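Local coordinates for protein cellulase (Bacteroides salanitronis, PDB 6WQY) that probably hydrolyses internal beta-1,4-glucosidic bonds of cellulose and related plant polysaccharides, acting through a broad-specificity GH5 subfamily 4 endoglucanase domain, at residues L37-D42 with F343-G348. Residues are numbered along the deposited sequence; the frame is centred on the assembly and turned at random.
Sequences LGNQLD and FYWDAG
Trp345 holds CG opposite its backbone N (chi1 178°), which carries the indole out from strand 342-346 until its six-membered rim meets Gly38 in the loop of residues 37-42, while Asp42, its CG set between N and the carbonyl carbon (chi1 44°), comes to meet it from the opposite direction. Gly38 lies over one face of the indole, its CA 3.6 Å from Trp345 CH2, a CH-pi contact at the six-membered ring. With no side chain in the way, the Gly38 backbone packs directly on the ring. Asp42 approaches the same ring at its edge, Asp42 OD2 lying 3.6 Å from Trp345 CH2, with the carboxylate turned steeply, 76°, against the indole. That carboxylate is held by two backbone N-H groups of its own loop: Asn39 N donates to the syn lone pair of OD2, and Gln40 N meets Asp42 OD1 at 2.7 Å from above the carboxylate plane. Between the backbones, Gly38 N donates to Asp346 O over 2.9 Å in a bent bond. Farther along, the Asn39 amide lies against Ala347 CB, and a water joins the two residues, accepting from Asn39 ND2 and donating to Ala347 O. Asp346 OD1 accepts from Gly348 N, an Asx turn, and is hydrogen-bonded to His362 NE2, while OD2 is hydrogen-bonded to Trp35 NE1 and Leu359 N. The contact thus joins the loops leaving the first and eighth strands where the parallel barrel closes, at the C-terminal strand ends that carry the active-site cleft in the (beta/alpha)8 TIM barrel of family 5 glycoside hydrolases.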
loop_
_atom_site.group_PDB
_atom_site.type_symbol
_atom_site.label_atom_id
_atom_site.label_comp_id
_atom_site.label_asym_id
_atom_site.label_seq_id
_atom_site.Cartn_x
_atom_site.Cartn_y
_atom_site.Cartn_z
ATOM N N LEU A 37 -0.303 -7.695 -4.085
ATOM C CA LEU A 37 -0.835 -8.391 -5.262
ATOM C C LEU A 37 -0.970 -7.370 -6.395
ATOM O O LEU A 37 -2.035 -6.820 -6.667
ATOM C CB LEU A 37 -2.179 -9.007 -4.901
ATOM C CG LEU A 37 -2.845 -9.848 -5.986
ATOM C CD1 LEU A 37 -2.062 -11.102 -6.267
ATOM C CD2 LEU A 37 -4.270 -10.163 -5.596
ATOM N N GLY A 38 0.165 -7.054 -7.035
ATOM C CA GLY A 38 0.215 -5.959 -7.986
ATOM C C GLY A 38 -0.068 -6.384 -9.421
ATOM O O GLY A 38 0.060 -7.541 -9.803
ATOM N N ASN A 39 -0.417 -5.389 -10.242
ATOM C CA ASN A 39 -0.828 -5.628 -11.632
ATOM C C ASN A 39 -1.887 -6.722 -11.708
ATOM O O ASN A 39 -1.867 -7.580 -12.586
ATOM C CB ASN A 39 0.352 -5.918 -12.551
ATOM C CG ASN A 39 1.137 -4.674 -12.919
ATOM O OD1 ASN A 39 0.937 -3.617 -12.361
ATOM N ND2 ASN A 39 2.047 -4.815 -13.881
ATOM N N GLN A 40 -2.845 -6.660 -10.791
ATOM C CA GLN A 40 -3.851 -7.703 -10.592
ATOM C C GLN A 40 -5.217 -7.016 -10.568
ATOM O O GLN A 40 -5.670 -6.535 -11.613
ATOM C CB GLN A 40 -3.497 -8.531 -9.363
ATOM C CG GLN A 40 -4.170 -9.892 -9.327
ATOM C CD GLN A 40 -3.497 -10.909 -10.225
ATOM O OE1 GLN A 40 -2.277 -10.986 -10.305
ATOM N NE2 GLN A 40 -4.300 -11.727 -10.887
ATOM N N LEU A 41 -5.883 -6.913 -9.409
ATOM C CA LEU A 41 -7.164 -6.199 -9.386
ATOM C C LEU A 41 -6.994 -4.704 -9.621
ATOM O O LEU A 41 -7.993 -4.008 -9.868
ATOM C CB LEU A 41 -7.943 -6.479 -8.107
ATOM C CG LEU A 41 -8.365 -7.928 -7.912
ATOM C CD1 LEU A 41 -9.078 -8.130 -6.586
ATOM C CD2 LEU A 41 -9.250 -8.416 -9.040
ATOM N N ASP A 42 -5.759 -4.205 -9.553
ATOM C CA ASP A 42 -5.446 -2.840 -9.942
ATOM C C ASP A 42 -5.396 -2.639 -11.456
ATOM O O ASP A 42 -5.509 -1.489 -11.920
ATOM C CB ASP A 42 -4.125 -2.353 -9.310
ATOM C CG ASP A 42 -2.985 -3.375 -9.367
ATOM O OD1 ASP A 42 -3.204 -4.568 -9.051
ATOM O OD2 ASP A 42 -1.844 -2.955 -9.715
ATOM N N PHE A 343 5.491 -3.402 2.818
ATOM C CA PHE A 343 4.782 -4.254 1.866
ATOM C C PHE A 343 5.516 -4.208 0.530
ATOM O O PHE A 343 5.530 -3.172 -0.144
ATOM C CB PHE A 343 3.334 -3.788 1.680
ATOM C CG PHE A 343 2.426 -4.107 2.849
ATOM C CD1 PHE A 343 2.564 -3.443 4.066
ATOM C CD2 PHE A 343 1.432 -5.051 2.720
ATOM C CE1 PHE A 343 1.727 -3.750 5.139
ATOM C CE2 PHE A 343 0.590 -5.355 3.779
ATOM C CZ PHE A 343 0.738 -4.699 4.987
ATOM N N TYR A 344 6.114 -5.330 0.149
ATOM C CA TYR A 344 6.869 -5.432 -1.095
ATOM C C TYR A 344 5.933 -5.356 -2.299
ATOM O O TYR A 344 4.866 -5.971 -2.306
ATOM C CB TYR A 344 7.640 -6.772 -1.071
ATOM C CG TYR A 344 8.399 -7.038 -2.348
ATOM C CD1 TYR A 344 9.702 -6.583 -2.524
ATOM C CD2 TYR A 344 7.783 -7.687 -3.418
ATOM C CE1 TYR A 344 10.363 -6.776 -3.720
ATOM C CE2 TYR A 344 8.436 -7.866 -4.613
ATOM C CZ TYR A 344 9.727 -7.409 -4.756
ATOM O OH TYR A 344 10.402 -7.554 -5.949
ATOM N N TRP A 345 6.341 -4.609 -3.331
ATOM C CA TRP A 345 5.537 -4.452 -4.544
ATOM C C TRP A 345 5.827 -5.575 -5.537
ATOM O O TRP A 345 6.897 -5.604 -6.156
ATOM C CB TRP A 345 5.820 -3.097 -5.209
ATOM C CG TRP A 345 5.034 -2.930 -6.479
ATOM C CD1 TRP A 345 5.511 -2.961 -7.741
ATOM C CD2 TRP A 345 3.615 -2.790 -6.591
ATOM N NE1 TRP A 345 4.484 -2.838 -8.648
ATOM C CE2 TRP A 345 3.302 -2.732 -7.962
ATOM C CE3 TRP A 345 2.577 -2.674 -5.660
ATOM C CZ2 TRP A 345 1.993 -2.586 -8.420
ATOM C CZ3 TRP A 345 1.283 -2.543 -6.118
ATOM C CH2 TRP A 345 1.004 -2.495 -7.482
ATOM N N ASP A 346 4.860 -6.468 -5.733
ATOM C CA ASP A 346 5.017 -7.611 -6.642
ATOM C C ASP A 346 4.031 -7.461 -7.803
ATOM O O ASP A 346 2.857 -7.839 -7.714
ATOM C CB ASP A 346 4.832 -8.938 -5.903
ATOM C CG ASP A 346 5.221 -10.134 -6.734
ATOM O OD1 ASP A 346 4.860 -10.171 -7.930
ATOM O OD2 ASP A 346 5.886 -11.050 -6.187
ATOM N N ALA A 347 4.525 -6.941 -8.933
ATOM C CA ALA A 347 3.702 -6.748 -10.117
ATOM C C ALA A 347 3.530 -8.031 -10.912
ATOM O O ALA A 347 2.837 -8.021 -11.920
ATOM C CB ALA A 347 4.325 -5.668 -11.019
ATOM N N GLY A 348 4.155 -9.133 -10.500
ATOM C CA GLY A 348 3.967 -10.382 -11.218
ATOM C C GLY A 348 4.554 -10.306 -12.609
ATOM O O GLY A 348 5.648 -9.769 -12.833
HETATM O O HOH W 1 2.805 -7.741 -14.727
#